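Local atomic coordinates of restriction endonuclease (Mycobacterium sp., PDB entry 4F0Q), a protein that cleaves DNA in a cytosine-methylation-dependent manner as a tetramer, probably through a magnesium-dependent nuclease domain of the PD-(D/E)XK class. Residues 266-271 with 395-400; 363-368 with 389-394; 382-387 with 407-412; 107-112 with 260-265; 98-103 with 417-422. All coordinates share one frame; numbering follows the deposited sequence.

Interaction 1. Residues 266-271 with 395-400; sequences SAVQSS and AQVEII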
# COMPACT_ATOMS: atom_id res chain seq x y z
N SER A 266 -15.03 9.63 14.87
CA SER A 266 -14.62 8.27 15.23
C SER A 266 -14.74 7.34 14.03
O SER A 266 -15.78 7.30 13.37
CB SER A 266 -15.47 7.75 16.39
OG SER A 266 -15.15 6.41 16.69
N ALA A 267 -13.68 6.59 13.76
CA ALA A 267 -13.66 5.66 12.64
C ALA A 267 -14.19 4.29 13.05
O ALA A 267 -14.17 3.34 12.27
CB ALA A 267 -12.26 5.54 12.07
N VAL A 268 -14.66 4.20 14.29
CA VAL A 268 -15.22 2.96 14.81
C VAL A 268 -16.72 2.89 14.53
O VAL A 268 -17.50 3.67 15.06
CB VAL A 268 -14.99 2.82 16.32
CG1 VAL A 268 -15.70 1.59 16.86
CG2 VAL A 268 -13.50 2.77 16.63
N GLN A 269 -17.11 1.94 13.68
CA GLN A 269 -18.52 1.75 13.35
C GLN A 269 -19.14 0.68 14.24
O GLN A 269 -18.50 -0.33 14.54
CB GLN A 269 -18.68 1.37 11.88
CG GLN A 269 -18.13 2.39 10.90
CD GLN A 269 -18.48 2.06 9.47
OE1 GLN A 269 -19.27 1.16 9.20
NE2 GLN A 269 -17.87 2.78 8.53
N SER A 270 -20.38 0.90 14.64
CA SER A 270 -21.11 -0.09 15.42
C SER A 270 -21.48 -1.26 14.53
O SER A 270 -21.30 -1.20 13.31
CB SER A 270 -22.36 0.53 16.04
OG SER A 270 -23.26 0.96 15.04
N SER A 271 -22.01 -2.32 15.13
CA SER A 271 -22.46 -3.47 14.36
C SER A 271 -23.64 -3.08 13.48
O SER A 271 -23.81 -3.62 12.38
CB SER A 271 -22.84 -4.63 15.28
OG SER A 271 -21.71 -5.11 15.98
N ALA A 395 -11.56 -4.99 17.50
CA ALA A 395 -10.84 -5.25 16.26
C ALA A 395 -10.53 -3.94 15.54
O ALA A 395 -9.39 -3.67 15.18
CB ALA A 395 -11.63 -6.18 15.37
N GLN A 396 -11.57 -3.13 15.34
CA GLN A 396 -11.43 -1.84 14.68
C GLN A 396 -10.50 -0.92 15.45
O GLN A 396 -9.69 -0.20 14.86
CB GLN A 396 -12.80 -1.18 14.52
CG GLN A 396 -13.83 -2.06 13.83
CD GLN A 396 -15.19 -1.39 13.72
OE1 GLN A 396 -15.37 -0.46 12.94
NE2 GLN A 396 -16.15 -1.87 14.50
N VAL A 397 -10.60 -0.95 16.78
CA VAL A 397 -9.73 -0.15 17.64
C VAL A 397 -8.27 -0.53 17.45
O VAL A 397 -7.40 0.34 17.31
CB VAL A 397 -10.13 -0.28 19.13
CG1 VAL A 397 -9.01 0.20 20.03
CG2 VAL A 397 -11.41 0.48 19.41
N GLU A 398 -7.99 -1.83 17.43
CA GLU A 398 -6.63 -2.31 17.24
C GLU A 398 -6.12 -2.06 15.83
O GLU A 398 -4.92 -1.92 15.61
CB GLU A 398 -6.53 -3.80 17.60
CG GLU A 398 -6.82 -4.09 19.07
CD GLU A 398 -6.85 -5.57 19.37
OE1 GLU A 398 -7.30 -5.94 20.48
OE2 GLU A 398 -6.42 -6.37 18.52
N ILE A 399 -7.04 -1.98 14.87
CA ILE A 399 -6.67 -1.65 13.49
C ILE A 399 -6.27 -0.18 13.38
O ILE A 399 -5.26 0.16 12.76
CB ILE A 399 -7.82 -1.95 12.51
CG1 ILE A 399 -8.00 -3.46 12.35
CG2 ILE A 399 -7.55 -1.32 11.15
CD1 ILE A 399 -9.17 -3.84 11.47
N ILE A 400 -7.07 0.69 13.98
CA ILE A 400 -6.81 2.13 13.96
C ILE A 400 -5.55 2.50 14.74
O ILE A 400 -4.70 3.24 14.25
CB ILE A 400 -8.00 2.92 14.54
CG1 ILE A 400 -9.25 2.71 13.68
CG2 ILE A 400 -7.67 4.40 14.64
CD1 ILE A 400 -10.51 3.25 14.30
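Gln396 on helix 393-401 of the nuclease fold clasps the backbone of Gln269, a residue of the loop between strand 263-264 and helix 271-274, by pairing its side-chain amide with the N-H and C=O of that one residue. The carboxamide uses both ends at once. Gln396 NE2 donates to Gln269 O over 2.8 Å, nearly straight at 165° and in the carbonyl plane, while Gln396 OE1 accepts from Gln269 N at 3.1 Å, with that donor tilted 32° from the plane of the side-chain C=O. With CG anti to the carbonyl carbon and the chain extended beyond it, the amide is carried straight out to the loop.

Beside this polar clasp lies a small apolar patch. The CD1 methyl of Ile400 sits 3.6 Å from Ala267 CB and 3.8 Å from Val268 CG2, the valine and isoleucine side chains crossing at about a right angle. Val397 adds its CG2 at 4.2 Å from Val268 CG2. The loop is shaped ahead of Gln269 by an ST turn, in which Ser266 OG accepts from Val268 N, and after it by Ser270, the N-cap of helix 271-274.

Gln269 O takes a second donor, Gln274 NE2, and Gln396 NE2 also makes a weak bond to Ser392 O. Thr98 of the third subunit packs on Val397. A flip of the amide would set like against like at both bonds, so the pairing probably fixes its orientation, and the helix thereby holds the loop through the N-H and C=O of a single residue.

Interaction 2. Residues 363-368 with 389-394; sequences SSVSPE and GSFSRQ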
# COMPACT_ATOMS: atom_id res chain seq x y z
N SER A 363 -23.48 -11.88 13.96
CA SER A 363 -22.22 -12.25 14.60
C SER A 363 -21.12 -11.26 14.24
O SER A 363 -21.25 -10.49 13.29
CB SER A 363 -21.80 -13.67 14.22
OG SER A 363 -22.70 -14.63 14.75
N SER A 364 -20.03 -11.29 15.00
CA SER A 364 -18.95 -10.33 14.81
C SER A 364 -17.59 -11.00 14.62
O SER A 364 -17.38 -12.14 15.04
CB SER A 364 -18.90 -9.36 15.99
OG SER A 364 -18.09 -8.24 15.70
N VAL A 365 -16.67 -10.28 13.98
CA VAL A 365 -15.32 -10.78 13.74
C VAL A 365 -14.34 -10.27 14.80
O VAL A 365 -14.21 -9.07 15.01
CB VAL A 365 -14.81 -10.39 12.34
CG1 VAL A 365 -13.34 -10.73 12.19
CG2 VAL A 365 -15.64 -11.09 11.27
N SER A 366 -13.66 -11.20 15.46
CA SER A 366 -12.76 -10.88 16.57
C SER A 366 -11.46 -10.25 16.09
O SER A 366 -11.08 -10.40 14.92
CB SER A 366 -12.46 -12.15 17.37
OG SER A 366 -11.61 -13.02 16.64
N PRO A 367 -10.76 -9.52 16.98
CA PRO A 367 -9.45 -8.95 16.66
C PRO A 367 -8.40 -10.00 16.29
O PRO A 367 -7.50 -9.72 15.50
CB PRO A 367 -9.05 -8.22 17.96
CG PRO A 367 -9.95 -8.79 19.02
CD PRO A 367 -11.22 -9.10 18.32
N GLU A 368 -8.52 -11.19 16.87
CA GLU A 368 -7.61 -12.29 16.53
C GLU A 368 -7.77 -12.69 15.07
O GLU A 368 -6.79 -12.91 14.36
CB GLU A 368 -7.85 -13.50 17.43
CG GLU A 368 -7.55 -13.27 18.91
CD GLU A 368 -8.79 -12.99 19.72
OE1 GLU A 368 -9.90 -12.97 19.14
OE2 GLU A 368 -8.67 -12.79 20.95
N GLY A 389 -21.05 -10.63 8.36
CA GLY A 389 -21.36 -10.00 9.63
C GLY A 389 -20.65 -8.68 9.80
O GLY A 389 -20.47 -7.93 8.84
N SER A 390 -20.24 -8.39 11.03
CA SER A 390 -19.55 -7.14 11.33
C SER A 390 -18.21 -7.41 12.01
O SER A 390 -17.91 -8.54 12.39
CB SER A 390 -20.42 -6.25 12.23
OG SER A 390 -21.65 -5.94 11.61
N PHE A 391 -17.41 -6.36 12.16
CA PHE A 391 -16.16 -6.45 12.90
C PHE A 391 -16.36 -5.86 14.29
O PHE A 391 -16.97 -4.81 14.44
CB PHE A 391 -15.04 -5.72 12.16
CG PHE A 391 -14.77 -6.26 10.78
CD1 PHE A 391 -13.95 -7.36 10.60
CD2 PHE A 391 -15.34 -5.66 9.67
CE1 PHE A 391 -13.70 -7.85 9.33
CE2 PHE A 391 -15.09 -6.15 8.40
CZ PHE A 391 -14.27 -7.25 8.23
N SER A 392 -15.83 -6.55 15.30
CA SER A 392 -15.98 -6.11 16.68
C SER A 392 -15.33 -4.76 16.91
O SER A 392 -14.46 -4.34 16.14
CB SER A 392 -15.38 -7.15 17.64
OG SER A 392 -13.99 -7.31 17.41
N ARG A 393 -15.75 -4.07 17.97
CA ARG A 393 -15.22 -2.75 18.27
C ARG A 393 -13.73 -2.81 18.57
O ARG A 393 -12.96 -1.95 18.14
CB ARG A 393 -15.97 -2.13 19.45
CG ARG A 393 -15.62 -0.68 19.69
CD ARG A 393 -16.47 -0.06 20.79
NE ARG A 393 -16.38 1.40 20.76
CZ ARG A 393 -15.43 2.11 21.35
NH1 ARG A 393 -14.47 1.49 22.03
NH2 ARG A 393 -15.43 3.43 21.27
N GLN A 394 -13.32 -3.84 19.31
CA GLN A 394 -11.93 -4.01 19.69
C GLN A 394 -11.04 -4.25 18.48
O GLN A 394 -9.90 -3.78 18.43
CB GLN A 394 -11.78 -5.15 20.70
CG GLN A 394 -10.39 -5.24 21.32
CD GLN A 394 -9.98 -3.97 22.05
OE1 GLN A 394 -10.82 -3.27 22.61
NE2 GLN A 394 -8.69 -3.67 22.02
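Ser364 and Val365 run parallel to Ser390 and Phe391 as a two-stranded sheet, with CA atoms of the bridged pairs 4.8 and 4.5 Å apart, and each short strand passes through a serine N-cap, Ser366 or Ser392, into a helix. Ser390 N donates to Ser363 O at 3.2 Å, and Ser390 O in turn accepts from Val365 N at 2.7 Å. Val365 O then takes two donors from the same face of its plane, Ser392 N and Ser392 OG, each at 3.0 Å. The hydroxyl can reach it because chi1 of 62° places OG between the backbone N and the carbonyl carbon of Ser392. That same OG lies 3.4 Å from Pro367 CD and makes a weak bond to Ala395 N, so one hydroxyl meets both helix starts. Pro367 also touches Arg372 of the second subunit, while Gln394 turns its amide to Glu398, one turn along helix 393-401. Val365 and Phe391 point the same way, side by side, with Val365 CB 3.6 Å from Phe391 CD1.

Both of these side chains pack on Val370 of helix 367-374 and against Tyr385 of strand 381-387, whose ring meets Phe391 edge-to-face.

Interaction 3. Residues 382-387 with 407-412; sequences IGVYVT and VLIAGG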
# COMPACT_ATOMS: atom_id res chain seq x y z
N ILE A 382 -1.18 -5.09 1.20
CA ILE A 382 -2.38 -4.68 1.91
C ILE A 382 -3.31 -5.88 2.07
O ILE A 382 -3.16 -6.89 1.39
CB ILE A 382 -3.14 -3.56 1.17
CG1 ILE A 382 -3.68 -4.07 -0.17
CG2 ILE A 382 -2.23 -2.35 0.97
CD1 ILE A 382 -4.68 -3.13 -0.81
N GLY A 383 -4.26 -5.77 2.99
CA GLY A 383 -5.19 -6.85 3.24
C GLY A 383 -6.63 -6.45 2.95
O GLY A 383 -6.93 -5.28 2.75
N VAL A 384 -7.51 -7.44 2.92
CA VAL A 384 -8.94 -7.18 2.78
C VAL A 384 -9.76 -8.31 3.42
O VAL A 384 -9.53 -9.49 3.16
CB VAL A 384 -9.35 -6.98 1.30
CG1 VAL A 384 -8.83 -8.11 0.42
CG2 VAL A 384 -10.87 -6.83 1.17
N TYR A 385 -10.69 -7.93 4.29
CA TYR A 385 -11.49 -8.91 5.02
C TYR A 385 -12.97 -8.78 4.67
O TYR A 385 -13.61 -7.78 5.00
CB TYR A 385 -11.28 -8.75 6.53
CG TYR A 385 -11.47 -10.02 7.33
CD1 TYR A 385 -12.60 -10.82 7.16
CD2 TYR A 385 -10.53 -10.42 8.27
CE1 TYR A 385 -12.77 -11.98 7.89
CE2 TYR A 385 -10.70 -11.58 9.01
CZ TYR A 385 -11.82 -12.35 8.82
OH TYR A 385 -11.99 -13.50 9.55
N VAL A 386 -13.50 -9.79 3.99
CA VAL A 386 -14.89 -9.81 3.57
C VAL A 386 -15.71 -10.76 4.45
O VAL A 386 -15.39 -11.94 4.58
CB VAL A 386 -15.03 -10.22 2.10
CG1 VAL A 386 -16.50 -10.21 1.68
CG2 VAL A 386 -14.21 -9.31 1.21
N THR A 387 -16.76 -10.22 5.05
CA THR A 387 -17.62 -11.01 5.92
C THR A 387 -19.08 -10.59 5.80
O THR A 387 -19.38 -9.45 5.45
CB THR A 387 -17.17 -10.92 7.40
OG1 THR A 387 -18.06 -11.68 8.23
CG2 THR A 387 -17.16 -9.47 7.87
N VAL A 407 -8.41 -3.46 4.44
CA VAL A 407 -9.71 -2.96 4.00
C VAL A 407 -10.82 -3.82 4.59
O VAL A 407 -10.80 -5.04 4.45
CB VAL A 407 -9.82 -2.95 2.47
CG1 VAL A 407 -11.19 -2.47 2.03
CG2 VAL A 407 -8.73 -2.07 1.86
N LEU A 408 -11.78 -3.18 5.24
CA LEU A 408 -12.88 -3.89 5.87
C LEU A 408 -14.14 -3.90 5.00
O LEU A 408 -14.64 -2.85 4.61
CB LEU A 408 -13.21 -3.29 7.24
CG LEU A 408 -12.10 -3.34 8.29
CD1 LEU A 408 -12.60 -2.80 9.62
CD2 LEU A 408 -11.57 -4.75 8.44
N ILE A 409 -14.63 -5.09 4.70
CA ILE A 409 -15.87 -5.25 3.95
C ILE A 409 -16.87 -6.09 4.75
O ILE A 409 -16.81 -7.32 4.75
CB ILE A 409 -15.63 -5.91 2.58
CG1 ILE A 409 -14.58 -5.13 1.79
CG2 ILE A 409 -16.93 -5.99 1.79
CD1 ILE A 409 -14.33 -5.66 0.40
N ALA A 410 -17.77 -5.40 5.45
CA ALA A 410 -18.76 -6.06 6.29
C ALA A 410 -20.05 -6.34 5.51
O ALA A 410 -20.08 -6.26 4.29
CB ALA A 410 -19.05 -5.23 7.53
N GLY A 411 -21.11 -6.66 6.25
CA GLY A 411 -22.37 -7.07 5.65
C GLY A 411 -23.03 -6.07 4.72
O GLY A 411 -23.48 -6.43 3.64
N GLY A 412 -23.09 -4.81 5.15
CA GLY A 412 -23.71 -3.77 4.36
C GLY A 412 -22.96 -3.50 3.06
O GLY A 412 -23.56 -3.44 1.99
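Gly383 opens the pairing with Val407: its O accepts from Val407 N at 2.9 Å. Val384 comes next, opposite Val407 on the face shared with Val386 and Ile409. Its CG2, anti to the backbone N, reaches 3.7 Å from Ile409 CD1, and its CA sends a C-H toward Val407 O at 3.3 Å. The other face carries Tyr385, bridged to Leu408. Tyr385 N donates to Val407 O at 2.9 Å and its O accepts from Ile409 N, so Tyr385 bonds to the residues on either side of Leu408, and only every second residue of 382-387 bonds to this strand. The side chain of Tyr385 leads away from Leu408 toward Gln355 and Lys357 of strand 347-357, with a bound magnesium ion about 6 Å from it. Val386 and Ile409 lie side by side, Val386 CG2 being 3.7 Å from Ile409 CD1; the isoleucine thus bridges two valines of the neighbouring strand. Thr387 completes the pattern through its N, which donates to Ile409 O at 2.9 Å, while its OG1 binds Lys357 O and Gly389 N.

The two strands are the last pair of a five-stranded mixed sheet, as expected of a PD-(D/E)XK nuclease core, and the axes of the short segments lie 4.8 Å apart, 10° from parallel. Val386, Val407 and Ile409 face helix 297-314. Four peptide bonds satisfy the N-H and C=O groups that face each other from Gly383 to Thr387 N, and dispersion among branched aliphatic chains fills one face, while Tyr385 on the other stands beside the metal-binding Gln355.

Interaction 4. Residues 107-112 with 260-265; sequences LDHGHV and RRRVLA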
# COMPACT_ATOMS: atom_id res chain seq x y z
N LEU A 107 -19.70 13.37 3.53
CA LEU A 107 -19.34 14.75 3.85
C LEU A 107 -18.22 14.84 4.88
O LEU A 107 -17.62 15.90 5.07
CB LEU A 107 -20.57 15.53 4.32
CG LEU A 107 -21.74 15.57 3.34
CD1 LEU A 107 -22.87 16.43 3.89
CD2 LEU A 107 -21.29 16.09 1.98
N ASP A 108 -17.94 13.73 5.55
CA ASP A 108 -16.84 13.67 6.51
C ASP A 108 -15.49 13.71 5.81
O ASP A 108 -14.49 14.16 6.37
CB ASP A 108 -16.94 12.43 7.39
CG ASP A 108 -17.99 12.57 8.48
OD1 ASP A 108 -18.87 13.44 8.35
OD2 ASP A 108 -17.92 11.81 9.47
N HIS A 109 -15.47 13.23 4.57
CA HIS A 109 -14.25 13.24 3.77
C HIS A 109 -14.40 14.12 2.53
O HIS A 109 -13.59 14.05 1.61
CB HIS A 109 -13.85 11.81 3.36
CG HIS A 109 -13.61 10.90 4.53
ND1 HIS A 109 -14.61 10.18 5.13
CD2 HIS A 109 -12.47 10.60 5.20
CE1 HIS A 109 -14.11 9.47 6.12
NE2 HIS A 109 -12.81 9.71 6.19
N GLY A 110 -15.44 14.94 2.53
CA GLY A 110 -15.65 15.93 1.49
C GLY A 110 -15.83 15.38 0.09
O GLY A 110 -15.48 16.05 -0.88
N HIS A 111 -16.37 14.17 -0.02
CA HIS A 111 -16.64 13.59 -1.33
C HIS A 111 -18.10 13.20 -1.50
O HIS A 111 -18.72 12.66 -0.59
CB HIS A 111 -15.74 12.38 -1.59
CG HIS A 111 -15.97 11.73 -2.92
ND1 HIS A 111 -16.90 10.73 -3.11
CD2 HIS A 111 -15.40 11.96 -4.13
CE1 HIS A 111 -16.89 10.37 -4.38
NE2 HIS A 111 -15.99 11.09 -5.02
N VAL A 112 -18.64 13.49 -2.68
CA VAL A 112 -20.01 13.10 -3.00
C VAL A 112 -20.09 12.49 -4.40
O VAL A 112 -19.71 13.12 -5.38
CB VAL A 112 -20.99 14.29 -2.92
CG1 VAL A 112 -22.37 13.87 -3.39
CG2 VAL A 112 -21.06 14.83 -1.50
N ARG A 260 -10.46 19.65 0.17
CA ARG A 260 -11.66 18.90 0.50
C ARG A 260 -12.06 19.08 1.96
O ARG A 260 -11.20 19.17 2.84
CB ARG A 260 -11.47 17.41 0.20
CG ARG A 260 -12.32 16.90 -0.95
CD ARG A 260 -12.13 15.41 -1.15
NE ARG A 260 -10.78 15.09 -1.62
CZ ARG A 260 -10.47 14.88 -2.90
NH1 ARG A 260 -11.41 14.97 -3.83
NH2 ARG A 260 -9.22 14.60 -3.24
N ARG A 261 -13.36 19.15 2.22
CA ARG A 261 -13.88 19.27 3.58
C ARG A 261 -13.55 18.04 4.40
O ARG A 261 -13.68 16.91 3.93
CB ARG A 261 -15.39 19.51 3.56
CG ARG A 261 -16.02 19.64 4.93
CD ARG A 261 -17.52 19.90 4.84
NE ARG A 261 -18.13 20.09 6.15
CZ ARG A 261 -18.72 19.12 6.84
NH1 ARG A 261 -18.79 17.90 6.35
NH2 ARG A 261 -19.26 19.39 8.03
N ARG A 262 -13.11 18.25 5.64
CA ARG A 262 -12.72 17.16 6.52
C ARG A 262 -13.37 17.30 7.89
O ARG A 262 -13.33 18.36 8.51
CB ARG A 262 -11.20 17.12 6.67
CG ARG A 262 -10.68 15.98 7.53
CD ARG A 262 -10.98 14.63 6.91
NE ARG A 262 -10.22 13.56 7.55
CZ ARG A 262 -10.65 12.87 8.60
NH1 ARG A 262 -11.84 13.12 9.12
NH2 ARG A 262 -9.89 11.91 9.12
N VAL A 263 -13.98 16.21 8.36
CA VAL A 263 -14.56 16.18 9.70
C VAL A 263 -13.92 15.07 10.52
O VAL A 263 -14.02 13.89 10.18
CB VAL A 263 -16.09 15.95 9.66
CG1 VAL A 263 -16.63 15.79 11.07
CG2 VAL A 263 -16.77 17.11 8.95
N LEU A 264 -13.25 15.46 11.60
CA LEU A 264 -12.61 14.49 12.49
C LEU A 264 -13.64 13.76 13.33
O LEU A 264 -14.16 14.30 14.30
CB LEU A 264 -11.57 15.17 13.39
CG LEU A 264 -10.32 15.71 12.69
CD1 LEU A 264 -9.37 16.34 13.70
CD2 LEU A 264 -9.62 14.62 11.90
N ALA A 265 -13.94 12.52 12.94
CA ALA A 265 -14.92 11.71 13.65
C ALA A 265 -14.37 10.33 13.96
O ALA A 265 -13.36 9.91 13.38
CB ALA A 265 -16.20 11.60 12.83
O HOH W 1 -19.95 16.01 7.55
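Gly110 meets the backbone of Arg261 and the side chain of Arg260 at close range, the tight end of a contact that slackens toward the side chains of His109 and Arg262. Arg260 CG lies 3.3 Å from Gly110 O and its CD 3.4 Å from His109 O, while the guanidinium goes on to a salt bridge with Glu185. Val263 N donates to Asp108 O at 2.9 Å (163°). Arg261, extended from CG to NE, brings NH1 to 2.6 Å from Leu107 O at the edge of its guanidinium, a weak bond bent to 121°; Val263 CG2 lies over one face of that group, toward its rim, and Asp217 pairs with NH2. A water bridges Asp108 OD1 and Arg261 NH1, and Asp108 OD2 forms a salt bridge with Arg193 of the third subunit.

Gly110, with positive phi, and His111 both face Asp106 in a G1 beta bulge where the turn from strand 104-106 enters strand 111-115 of the N-terminal region. Val263 and Leu264 pair in parallel with a strand of the third subunit.

On the looser side, His109 CD2 lies over one face of the Arg262 guanidinium, its nearest approach being 4.4 Å to NE.

Interaction 5. Residues 98-103 with 417-422; sequences TNPWHD and TVRRMV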
# COMPACT_ATOMS: atom_id res chain seq x y z
N THR A 98 -33.10 1.04 -2.92
CA THR A 98 -33.26 -0.10 -3.81
C THR A 98 -32.48 0.11 -5.11
O THR A 98 -32.21 -0.85 -5.84
CB THR A 98 -34.75 -0.35 -4.14
OG1 THR A 98 -35.34 0.86 -4.63
CG2 THR A 98 -35.49 -0.81 -2.89
N ASN A 99 -32.13 1.36 -5.39
CA ASN A 99 -31.34 1.69 -6.57
C ASN A 99 -29.85 1.68 -6.26
O ASN A 99 -29.37 2.50 -5.48
CB ASN A 99 -31.76 3.05 -7.13
CG ASN A 99 -31.00 3.43 -8.39
OD1 ASN A 99 -30.48 2.57 -9.10
ND2 ASN A 99 -30.93 4.73 -8.66
N PRO A 100 -29.11 0.75 -6.89
CA PRO A 100 -27.66 0.60 -6.67
C PRO A 100 -26.88 1.83 -7.09
O PRO A 100 -25.73 2.01 -6.66
CB PRO A 100 -27.30 -0.59 -7.58
CG PRO A 100 -28.58 -1.33 -7.77
CD PRO A 100 -29.64 -0.28 -7.80
N TRP A 101 -27.48 2.68 -7.92
CA TRP A 101 -26.82 3.90 -8.37
C TRP A 101 -27.41 5.14 -7.72
O TRP A 101 -27.70 6.13 -8.39
CB TRP A 101 -26.87 4.00 -9.90
CG TRP A 101 -26.08 2.94 -10.59
CD1 TRP A 101 -24.77 3.01 -10.97
CD2 TRP A 101 -26.54 1.64 -10.99
NE1 TRP A 101 -24.39 1.84 -11.57
CE2 TRP A 101 -25.46 0.98 -11.60
CE3 TRP A 101 -27.77 0.98 -10.88
CZ2 TRP A 101 -25.57 -0.31 -12.10
CZ3 TRP A 101 -27.87 -0.31 -11.39
CH2 TRP A 101 -26.78 -0.94 -11.99
N HIS A 102 -27.61 5.07 -6.41
CA HIS A 102 -28.09 6.21 -5.65
C HIS A 102 -26.91 7.12 -5.30
O HIS A 102 -25.76 6.69 -5.33
CB HIS A 102 -28.78 5.75 -4.37
CG HIS A 102 -27.88 5.02 -3.43
ND1 HIS A 102 -27.67 3.65 -3.50
CD2 HIS A 102 -27.13 5.46 -2.39
CE1 HIS A 102 -26.83 3.29 -2.55
NE2 HIS A 102 -26.48 4.36 -1.86
N ASP A 103 -27.21 8.38 -4.99
CA ASP A 103 -26.17 9.33 -4.62
C ASP A 103 -25.49 8.93 -3.32
O ASP A 103 -26.16 8.60 -2.34
CB ASP A 103 -26.75 10.74 -4.50
CG ASP A 103 -27.42 11.21 -5.77
OD1 ASP A 103 -27.06 10.71 -6.86
OD2 ASP A 103 -28.32 12.07 -5.69
N THR A 417 -22.41 -3.94 -2.67
CA THR A 417 -21.49 -4.25 -3.76
C THR A 417 -22.03 -5.39 -4.62
O THR A 417 -22.04 -5.29 -5.84
CB THR A 417 -20.10 -4.65 -3.23
OG1 THR A 417 -19.60 -3.62 -2.36
CG2 THR A 417 -19.13 -4.85 -4.39
N VAL A 418 -22.48 -6.46 -3.97
CA VAL A 418 -23.04 -7.61 -4.67
C VAL A 418 -24.27 -7.22 -5.49
O VAL A 418 -24.42 -7.63 -6.64
CB VAL A 418 -23.39 -8.75 -3.69
CG1 VAL A 418 -24.37 -9.73 -4.32
CG2 VAL A 418 -22.12 -9.47 -3.24
N ARG A 419 -25.15 -6.41 -4.89
CA ARG A 419 -26.33 -5.92 -5.60
C ARG A 419 -25.95 -5.10 -6.83
O ARG A 419 -26.55 -5.26 -7.90
CB ARG A 419 -27.22 -5.11 -4.66
CG ARG A 419 -28.14 -5.95 -3.80
CD ARG A 419 -28.87 -5.11 -2.77
NE ARG A 419 -29.36 -3.86 -3.34
CZ ARG A 419 -30.53 -3.72 -3.97
NH1 ARG A 419 -31.33 -4.77 -4.10
NH2 ARG A 419 -30.89 -2.54 -4.45
N ARG A 420 -24.95 -4.23 -6.68
CA ARG A 420 -24.47 -3.43 -7.80
C ARG A 420 -23.92 -4.31 -8.92
O ARG A 420 -24.26 -4.13 -10.09
CB ARG A 420 -23.39 -2.45 -7.33
CG ARG A 420 -23.02 -1.39 -8.36
CD ARG A 420 -21.79 -0.60 -7.94
NE ARG A 420 -21.88 -0.12 -6.57
CZ ARG A 420 -21.13 -0.57 -5.57
NH1 ARG A 420 -20.22 -1.51 -5.79
NH2 ARG A 420 -21.28 -0.08 -4.35
N MET A 421 -23.08 -5.27 -8.55
CA MET A 421 -22.48 -6.21 -9.50
C MET A 421 -23.54 -6.98 -10.27
O MET A 421 -23.49 -7.07 -11.50
CB MET A 421 -21.58 -7.21 -8.76
CG MET A 421 -20.33 -6.60 -8.14
SD MET A 421 -19.56 -7.69 -6.93
CE MET A 421 -19.28 -9.17 -7.90
N VAL A 422 -24.50 -7.53 -9.54
CA VAL A 422 -25.56 -8.33 -10.12
C VAL A 422 -26.45 -7.50 -11.04
O VAL A 422 -26.79 -7.94 -12.15
CB VAL A 422 -26.40 -9.01 -9.02
CG1 VAL A 422 -27.71 -9.52 -9.58
CG2 VAL A 422 -25.61 -10.14 -8.38
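Pro100 and Arg420 meet where a loop of the N-terminal region, assigned to the PUA clan, leads into strand 104-106 and rests on helix 411-425 of the nuclease fold. Their approach is apolar: Pro100 CB stands 4.0 Å from Arg420 CA and 4.3 Å from Arg420 CB, the ring lying against the helix backbone. Next to it, Arg419 NH2 reaches Thr98 O at 2.6 Å with its guanidinium edge-on to the oxygen, although the bond is weak, bent to 121°. A bend at chi3 (43°) turns the Arg419 chain back toward the loop, and its side chain also touches Ala281, Glu282 and Thr285 of helix 281-292.

Behind this first shell, the indole of Trp101 carries Pro100: CB of the proline sits 3.6 Å above one face of the ring, toward its rim, and Trp101 CH2 lies 4.5 Å from Arg420 O. The ring is itself met by Phe115 with planes at about a right angle, and it touches Gln423 and Ala424 one turn further along the helix. Asn99 ties the loop to itself, its OD1 accepting a weak bond from Trp101 N. Its backbone O is taken by His102 ND1 at 2.9 Å, nearly along the C=O axis and in the plane of the imidazole.

Interactions 1, 2 and 3 cluster in the nuclease fold, with centres 9 to 13 Å apart. Interactions 1 and 2 share helix 393-401, and 2 and 3 are joined by Gly389 O to Gly411 N at 3.0 Å. Interaction 2 is nested within the loop closed by interaction 1, whereas interaction 3 crosses both along the chain. Interactions 4 and 5, 23 Å apart centre to centre, lie toward the N-terminal region. Interaction 4 closes before interactions 1, 2 and 3 open, 260-265 running directly into 266-271; interaction 5, which shares helix 411-425 with interaction 3, encloses all the others. The N-terminal region is thus tied to the nuclease by a continuous linker and by a loop-to-helix contact.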